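Long-range contacts in endoglucanase A (PDB 6Q1I), which hydrolyses internal beta-1,4-glucosidic linkages in cellulose derivatives and in mixed-linkage glucans such as barley beta-glucan and lichenan, and also acts on xylan: residues L112-E117 and T137-I142; N291-R296 and W340-I345; L299-V304 and L349-K354. One frame throughout, in Å; residues are numbered along the deposited sequence. Where two conformers were deposited one is given.

Contact 1: L112-E117 and T137-I142; sequences LNTHHE and TLWTQI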
# COMPACT_ATOMS: atom_id res chain seq x y z
N LEU A 112 -1.91 -7.61 1.40
CA LEU A 112 -2.09 -8.05 0.02
C LEU A 112 -3.24 -7.24 -0.57
O LEU A 112 -4.36 -7.28 -0.05
CB LEU A 112 -2.42 -9.54 -0.01
CG LEU A 112 -2.59 -10.14 -1.41
CD1 LEU A 112 -1.25 -10.11 -2.18
CD2 LEU A 112 -3.14 -11.55 -1.34
N ASN A 113 -2.97 -6.51 -1.66
CA ASN A 113 -3.96 -5.61 -2.24
C ASN A 113 -4.32 -6.02 -3.67
O ASN A 113 -3.88 -7.07 -4.16
CB ASN A 113 -3.49 -4.15 -2.17
CG ASN A 113 -2.46 -3.79 -3.21
OD1 ASN A 113 -2.04 -4.62 -4.02
ND2 ASN A 113 -2.05 -2.52 -3.20
N THR A 114 -5.18 -5.23 -4.30
CA THR A 114 -5.14 -5.02 -5.74
C THR A 114 -4.47 -3.67 -5.98
O THR A 114 -4.61 -2.75 -5.17
CB THR A 114 -6.53 -5.07 -6.41
OG1 THR A 114 -7.27 -3.88 -6.14
CG2 THR A 114 -7.31 -6.30 -5.99
N HIS A 115 -3.76 -3.55 -7.11
CA HIS A 115 -2.85 -2.43 -7.27
C HIS A 115 -3.20 -1.62 -8.52
O HIS A 115 -4.13 -0.81 -8.48
CB HIS A 115 -1.39 -2.86 -7.13
CG HIS A 115 -0.51 -1.73 -6.72
ND1 HIS A 115 -0.46 -1.27 -5.43
CD2 HIS A 115 0.31 -0.93 -7.45
CE1 HIS A 115 0.38 -0.26 -5.36
NE2 HIS A 115 0.85 -0.02 -6.57
N HIS A 116 -2.48 -1.79 -9.63
CA HIS A 116 -2.69 -0.94 -10.81
C HIS A 116 -3.84 -1.48 -11.67
O HIS A 116 -3.65 -2.04 -12.75
CB HIS A 116 -1.42 -0.85 -11.66
CG HIS A 116 -0.29 -0.13 -11.01
ND1 HIS A 116 -0.43 1.08 -10.37
CD2 HIS A 116 1.03 -0.44 -10.95
CE1 HIS A 116 0.75 1.48 -9.94
NE2 HIS A 116 1.65 0.58 -10.27
N GLU A 117 -5.06 -1.26 -11.17
CA GLU A 117 -6.27 -1.73 -11.84
C GLU A 117 -7.06 -0.61 -12.50
O GLU A 117 -8.17 -0.85 -12.99
CB GLU A 117 -7.19 -2.51 -10.89
CG GLU A 117 -6.51 -3.51 -9.95
CD GLU A 117 -5.88 -4.73 -10.60
OE1 GLU A 117 -6.07 -4.99 -11.81
OE2 GLU A 117 -5.18 -5.44 -9.84
N THR A 137 -15.82 -10.85 -8.37
CA THR A 137 -15.29 -12.17 -8.70
C THR A 137 -13.79 -12.25 -8.43
O THR A 137 -13.29 -13.27 -7.95
CB THR A 137 -15.58 -12.52 -10.16
OG1 THR A 137 -16.97 -12.32 -10.45
CG2 THR A 137 -15.20 -13.97 -10.40
N LEU A 138 -13.06 -11.17 -8.74
CA LEU A 138 -11.64 -11.12 -8.41
C LEU A 138 -11.41 -11.30 -6.91
O LEU A 138 -10.61 -12.15 -6.50
CB LEU A 138 -11.05 -9.80 -8.90
CG LEU A 138 -9.59 -9.54 -8.50
CD1 LEU A 138 -8.66 -10.63 -9.04
CD2 LEU A 138 -9.16 -8.18 -8.99
N TRP A 139 -12.11 -10.52 -6.08
CA TRP A 139 -11.91 -10.63 -4.64
C TRP A 139 -12.41 -11.97 -4.09
O TRP A 139 -11.84 -12.47 -3.11
CB TRP A 139 -12.49 -9.42 -3.88
CG TRP A 139 -11.41 -8.40 -3.69
CD1 TRP A 139 -11.31 -7.17 -4.27
CD2 TRP A 139 -10.24 -8.56 -2.88
NE1 TRP A 139 -10.14 -6.55 -3.88
CE2 TRP A 139 -9.47 -7.39 -3.02
CE3 TRP A 139 -9.76 -9.58 -2.06
CZ2 TRP A 139 -8.24 -7.22 -2.36
CZ3 TRP A 139 -8.55 -9.41 -1.41
CH2 TRP A 139 -7.80 -8.24 -1.57
N THR A 140 -13.44 -12.55 -4.69
CA THR A 140 -13.85 -13.89 -4.27
C THR A 140 -12.69 -14.87 -4.42
O THR A 140 -12.39 -15.64 -3.51
CB THR A 140 -15.06 -14.37 -5.06
OG1 THR A 140 -16.18 -13.52 -4.75
CG2 THR A 140 -15.45 -15.80 -4.71
N GLN A 141 -12.00 -14.81 -5.57
CA GLN A 141 -10.92 -15.75 -5.85
C GLN A 141 -9.70 -15.49 -4.98
O GLN A 141 -9.09 -16.44 -4.48
CB GLN A 141 -10.57 -15.68 -7.34
CG GLN A 141 -11.66 -16.24 -8.24
CD GLN A 141 -11.38 -16.00 -9.69
OE1 GLN A 141 -10.52 -16.64 -10.28
NE2 GLN A 141 -12.08 -15.05 -10.28
N ILE A 142 -9.32 -14.22 -4.78
CA ILE A 142 -8.19 -13.94 -3.90
C ILE A 142 -8.51 -14.43 -2.50
O ILE A 142 -7.70 -15.09 -1.84
CB ILE A 142 -7.86 -12.44 -3.89
CG1 ILE A 142 -7.47 -11.90 -5.27
CG2 ILE A 142 -6.72 -12.16 -2.89
CD1 ILE A 142 -7.45 -10.37 -5.34

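Contact 2: N291-R296 and W340-I345; sequences NNTSSR and WYFSDI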
# COMPACT_ATOMS: atom_id res chain seq x y z
N ASN A 291 20.14 13.34 -3.79
CA ASN A 291 21.50 13.48 -3.27
C ASN A 291 21.47 14.23 -1.94
O ASN A 291 22.29 15.11 -1.67
CB ASN A 291 22.43 14.15 -4.29
CG ASN A 291 23.89 13.84 -4.03
OD1 ASN A 291 24.23 12.82 -3.42
ND2 ASN A 291 24.78 14.71 -4.49
N ASN A 292 20.51 13.85 -1.10
CA ASN A 292 20.16 14.59 0.11
C ASN A 292 19.86 13.63 1.26
O ASN A 292 18.87 13.78 1.98
CB ASN A 292 18.97 15.51 -0.14
CG ASN A 292 17.73 14.76 -0.60
OD1 ASN A 292 17.80 13.69 -1.20
ND2 ASN A 292 16.57 15.35 -0.35
N THR A 293 20.74 12.66 1.45
CA THR A 293 20.49 11.57 2.39
C THR A 293 20.29 12.07 3.82
O THR A 293 19.47 11.51 4.56
CB THR A 293 21.64 10.56 2.30
OG1 THR A 293 21.73 10.07 0.96
CG2 THR A 293 21.41 9.38 3.25
N SER A 294 21.03 13.10 4.24
CA SER A 294 20.89 13.58 5.61
C SER A 294 19.46 14.04 5.89
O SER A 294 18.87 13.71 6.93
CB SER A 294 21.86 14.74 5.88
OG SER A 294 23.21 14.35 5.73
N SER A 295 18.89 14.82 4.96
CA SER A 295 17.52 15.30 5.14
C SER A 295 16.52 14.17 5.01
O SER A 295 15.53 14.12 5.76
CB SER A 295 17.20 16.38 4.11
OG SER A 295 17.81 17.61 4.45
N ARG A 296 16.74 13.24 4.07
CA ARG A 296 15.83 12.11 3.94
C ARG A 296 15.81 11.27 5.20
O ARG A 296 14.75 10.78 5.62
CB ARG A 296 16.24 11.25 2.74
CG ARG A 296 16.10 11.94 1.40
CD ARG A 296 16.64 11.06 0.29
NE ARG A 296 15.80 9.88 0.07
CZ ARG A 296 16.21 8.77 -0.54
NH1 ARG A 296 17.46 8.68 -0.98
NH2 ARG A 296 15.37 7.76 -0.72
N TRP A 340 22.19 -2.18 1.34
CA TRP A 340 21.28 -1.04 1.29
C TRP A 340 21.84 0.04 0.38
O TRP A 340 23.04 0.34 0.42
CB TRP A 340 21.05 -0.46 2.69
CG TRP A 340 20.59 -1.48 3.65
CD1 TRP A 340 21.36 -2.20 4.50
CD2 TRP A 340 19.25 -1.94 3.83
NE1 TRP A 340 20.60 -3.09 5.20
CE2 TRP A 340 19.29 -2.95 4.82
CE3 TRP A 340 18.02 -1.60 3.27
CZ2 TRP A 340 18.16 -3.62 5.24
CZ3 TRP A 340 16.89 -2.27 3.70
CH2 TRP A 340 16.97 -3.27 4.68
N TYR A 341 20.98 0.61 -0.45
CA TYR A 341 21.37 1.80 -1.20
C TYR A 341 21.68 2.96 -0.25
O TYR A 341 22.61 3.74 -0.50
CB TYR A 341 20.23 2.24 -2.13
CG TYR A 341 19.90 1.31 -3.28
CD1 TYR A 341 20.79 1.13 -4.33
CD2 TYR A 341 18.68 0.66 -3.33
CE1 TYR A 341 20.48 0.29 -5.38
CE2 TYR A 341 18.35 -0.17 -4.38
CZ TYR A 341 19.26 -0.36 -5.40
OH TYR A 341 18.94 -1.19 -6.45
N PHE A 342 20.90 3.08 0.84
CA PHE A 342 21.03 4.16 1.83
C PHE A 342 20.82 3.55 3.22
O PHE A 342 19.72 3.59 3.79
CB PHE A 342 20.03 5.29 1.54
CG PHE A 342 20.23 5.92 0.20
CD1 PHE A 342 21.25 6.83 -0.00
CD2 PHE A 342 19.41 5.59 -0.87
CE1 PHE A 342 21.46 7.39 -1.24
CE2 PHE A 342 19.62 6.15 -2.12
CZ PHE A 342 20.65 7.06 -2.30
N SER A 343 21.89 2.99 3.78
CA SER A 343 21.78 2.41 5.12
C SER A 343 21.35 3.45 6.14
O SER A 343 20.67 3.11 7.11
CB SER A 343 23.09 1.74 5.53
OG SER A 343 24.14 2.68 5.57
N ASP A 344 21.73 4.73 5.95
CA ASP A 344 21.35 5.75 6.92
C ASP A 344 19.84 5.96 6.96
O ASP A 344 19.29 6.29 8.02
CB ASP A 344 22.04 7.09 6.61
CG ASP A 344 23.54 7.09 6.90
OD1 ASP A 344 24.03 6.22 7.64
OD2 ASP A 344 24.21 8.01 6.39
N ILE A 345 19.16 5.82 5.82
CA ILE A 345 17.71 5.98 5.80
C ILE A 345 17.03 4.77 6.44
O ILE A 345 16.11 4.92 7.26
CB ILE A 345 17.19 6.26 4.38
CG1 ILE A 345 17.82 7.55 3.83
CG2 ILE A 345 15.65 6.35 4.38
CD1 ILE A 345 17.52 7.80 2.36
O HOH W 1 23.16 10.91 6.12

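Contact 3: L299-V304 and L349-K354; sequences LAEYYV and LIRGYK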
# COMPACT_ATOMS: atom_id res chain seq x y z
N LEU A 299 13.81 13.12 7.96
CA LEU A 299 12.38 12.96 7.73
C LEU A 299 11.92 11.55 8.06
O LEU A 299 10.90 11.37 8.73
CB LEU A 299 12.06 13.30 6.27
CG LEU A 299 10.64 12.98 5.82
CD1 LEU A 299 9.61 13.76 6.63
CD2 LEU A 299 10.47 13.28 4.34
N ALA A 300 12.68 10.54 7.63
CA ALA A 300 12.30 9.15 7.89
C ALA A 300 12.13 8.89 9.38
O ALA A 300 11.13 8.30 9.80
CB ALA A 300 13.35 8.21 7.30
N GLU A 301 13.09 9.32 10.19
CA GLU A 301 12.98 9.06 11.62
C GLU A 301 11.81 9.82 12.23
O GLU A 301 11.03 9.26 13.00
CB GLU A 301 14.27 9.43 12.37
CG GLU A 301 14.12 9.11 13.86
CD GLU A 301 15.29 9.52 14.72
OE1 GLU A 301 16.32 9.97 14.18
OE2 GLU A 301 15.18 9.38 15.95
N TYR A 302 11.68 11.10 11.89
CA TYR A 302 10.62 11.90 12.50
C TYR A 302 9.26 11.37 12.11
O TYR A 302 8.35 11.26 12.94
CB TYR A 302 10.76 13.36 12.11
CG TYR A 302 9.90 14.24 12.97
CD1 TYR A 302 10.41 14.79 14.15
CD2 TYR A 302 8.57 14.50 12.65
CE1 TYR A 302 9.63 15.57 14.96
CE2 TYR A 302 7.79 15.29 13.47
CZ TYR A 302 8.32 15.81 14.62
OH TYR A 302 7.57 16.60 15.46
N TYR A 303 9.09 11.02 10.83
CA TYR A 303 7.82 10.51 10.33
C TYR A 303 7.41 9.25 11.06
O TYR A 303 6.29 9.14 11.55
CB TYR A 303 7.98 10.27 8.82
CG TYR A 303 6.72 10.07 8.01
CD1 TYR A 303 5.79 9.07 8.30
CD2 TYR A 303 6.49 10.85 6.87
CE1 TYR A 303 4.67 8.88 7.53
CE2 TYR A 303 5.37 10.64 6.08
CZ TYR A 303 4.46 9.67 6.42
OH TYR A 303 3.33 9.45 5.65
N VAL A 304 8.31 8.27 11.15
CA VAL A 304 7.96 7.01 11.82
C VAL A 304 7.67 7.25 13.29
O VAL A 304 6.72 6.69 13.84
CB VAL A 304 9.06 5.95 11.61
CG1 VAL A 304 8.73 4.71 12.40
CG2 VAL A 304 9.20 5.61 10.13
N LEU A 349 14.59 4.84 9.81
CA LEU A 349 13.25 4.26 9.89
C LEU A 349 13.12 3.37 11.12
O LEU A 349 12.13 3.45 11.86
CB LEU A 349 12.96 3.46 8.62
CG LEU A 349 12.76 4.25 7.33
CD1 LEU A 349 12.76 3.31 6.13
CD2 LEU A 349 11.47 5.05 7.36
N ILE A 350 14.09 2.49 11.32
CA ILE A 350 14.02 1.55 12.44
C ILE A 350 14.20 2.30 13.75
O ILE A 350 13.55 1.99 14.75
CB ILE A 350 15.05 0.42 12.25
CG1 ILE A 350 14.84 -0.31 10.91
CG2 ILE A 350 14.98 -0.55 13.43
CD1 ILE A 350 13.44 -0.85 10.70
N ARG A 351 15.09 3.30 13.77
CA ARG A 351 15.27 4.12 14.97
C ARG A 351 13.97 4.83 15.34
O ARG A 351 13.61 4.91 16.52
CB ARG A 351 16.40 5.12 14.73
CG ARG A 351 16.69 6.03 15.90
CD ARG A 351 17.99 6.79 15.71
NE ARG A 351 18.01 7.66 14.53
CZ ARG A 351 18.77 7.47 13.45
NH1 ARG A 351 19.60 6.44 13.35
NH2 ARG A 351 18.71 8.35 12.47
N GLY A 352 13.22 5.33 14.34
CA GLY A 352 11.96 5.98 14.64
C GLY A 352 10.95 5.03 15.26
O GLY A 352 10.21 5.40 16.18
N TYR A 353 10.93 3.78 14.79
CA TYR A 353 10.08 2.76 15.40
C TYR A 353 10.51 2.48 16.84
O TYR A 353 9.68 2.46 17.75
CB TYR A 353 10.11 1.48 14.55
CG TYR A 353 9.45 0.32 15.25
CD1 TYR A 353 8.07 0.23 15.34
CD2 TYR A 353 10.21 -0.64 15.89
CE1 TYR A 353 7.46 -0.80 16.02
CE2 TYR A 353 9.61 -1.68 16.57
CZ TYR A 353 8.23 -1.75 16.64
OH TYR A 353 7.63 -2.77 17.34
N LYS A 354 11.81 2.30 17.06
CA LYS A 354 12.32 1.99 18.39
C LYS A 354 12.21 3.16 19.35
O LYS A 354 12.25 2.96 20.57
CB LYS A 354 13.77 1.52 18.27
CG LYS A 354 13.93 0.15 17.63
CD LYS A 354 13.18 -0.95 18.38
CE LYS A 354 13.61 -1.07 19.84
NZ LYS A 354 12.76 -2.06 20.56

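Contact 1: L112-E117 and T137-I142
Leu112 meets helix 128-145 in two ways. Its CD2 lies 3.9 Å from CG2 of Ile142, and its carbonyl O comes to the edge of the Trp139 indole, near the ring plane, 3.9 Å from CH2. With CG anti to the backbone N (chi1 -178°), the leucine branch swings across to the helix although its CB does not head there. CB of Asn113 points away from the helix. Its ND2 gives a nearly straight bond (163°) to ND1 of His115, 3.0 Å away and in the imidazole plane, while Thr76 N binds its OD1; this double hold fixes which way round the amide lies. Thr114 carries the centre of the contact through its methyl. CG2 stands 3.5 Å from NE1 of Trp139, oblique to the ring, and also touches CD2 of Leu138 at 4.0 Å and CD1 of Ile142 at 4.1 Å. The same CD1 sits over one indole face, offset toward the rim. Thr157 is the polar partner of both Thr114 OG1 and the indole, so the CG2 approach is van der Waals packing. No hydrogen bond crosses between the segments. Strand 109-113 and helix 128-145 begin a beta-alpha-beta unit of the (beta/alpha)8 barrel, the glycosyl hydrolase family 5 catalytic domain. Asn113 lies about 6 Å, between side chains, from Gln284, the changed residue at the nucleophile position inferred by similarity.

Contact 2: N291-R296 and W340-I345
Arg296 and Phe342 meet because CG of each lies beside its own backbone N, and because the arginine chain, otherwise extended at chi2, bends at chi3 (69°). The bend brings the guanidinium over one face of the Phe342 ring, NH1 foremost, offset toward the rim and 3.5 Å from CE2. The two planes stand 75° apart, so the arginine presents an edge to the ring instead of stacking flat on it. CZ is 4.8 Å from the ring centroid and 23° off its normal, which meets the geometry of a cation-pi interaction. Ile345 covers one face of the guanidinium: its CD1 sits over the centre of the group, 3.3 Å from CZ, and the same methyl touches CB of Arg296 at 3.7 Å. Thr293 adds a second approach to the phenyl group, with OG1 3.4 Å from CD1 of Phe342 and oblique to the ring. CG2 of Thr293 lies 4.1 Å from both Ile345 CG1 and Asp344 CB. At the margin, a water donates to Asp344 OD2 and has a weak, long link to Ser294 OG. NH2 of Arg296 is bonded to Ser287 O, and Trp316 of strand 314-318 touches both Arg296 and Ile345. Across this contact the buried cation thus meets a pi face, while the Ile345 methyl only packs on the guanidinium and shields that side; the charge is probably stabilised by the phenyl ring and the Ser287 carbonyl.

Contact 3: L299-V304 and L349-K354
Glu301 reaches Arg351 through an extended side chain. From CB, CG departs anti to the backbone N and passes along helix 343-356, 3.9 Å from CA of Gly352. CD comes next, 3.3 Å from NE of Arg351. At the tip, OE1 accepts the principal bond from that NE, 2.9 Å long and nearly straight at 168°; a weak second bond to OE1 comes from NH2. OE1 lies in the guanidinium plane, yet the donor NE stands above the carboxylate plane, and the two planes are 75° apart, so this salt bridge is not the flat, side-by-side kind. The other oxygen, OE2, is bonded to ND2 of Asn355, which gives the carboxylate a second grip on the same helix.

Next to the salt bridge the backbones draw close. Glu301 and Gly352 have their CA atoms 4.4 Å apart, and Glu301 O lies 3.8 Å from CA of Gly352, with no side chain standing between the backbones there. Val304 lies against this glycine: CG1 is 3.4 Å from the backbone N of Tyr353, and CG2 is 3.6 Å from CD2 of Leu349. The same leucine methyl touches CB of Ala300, and Phe285 of strand 280-285 contacts both Val304 and Leu349, carrying the apolar layer inward. Within these segments the axes approach to 7.3 Å and cross at -28°, running nearly alongside each other. Helices 293-309 and 343-356, which follow strands 280-285 and 314-318, are thereby packed as neighbours in the helical layer around the (beta/alpha)8 barrel.

How the contacts relate
From the N terminus, contact 1 comes first: the chain leaves strand 109-113 and returns on helix 128-145, closing a short loop of 19 intervening residues within one beta-alpha-beta unit. Contacts 2 and 3 follow in series after it, each spanning over 40 residues that include strand 314-318. Their segments alternate along the chain, so these two loops cross: both join helix 293-309 to helix 343-356, contact 2 at the helix starts and contact 3 further along. Their centres are about 13 Å apart, and Ile345 CG2 meets Ala300 CB at 4.2 Å. Contact 1 lies across the barrel, its centre about 34 Å from that of contact 2.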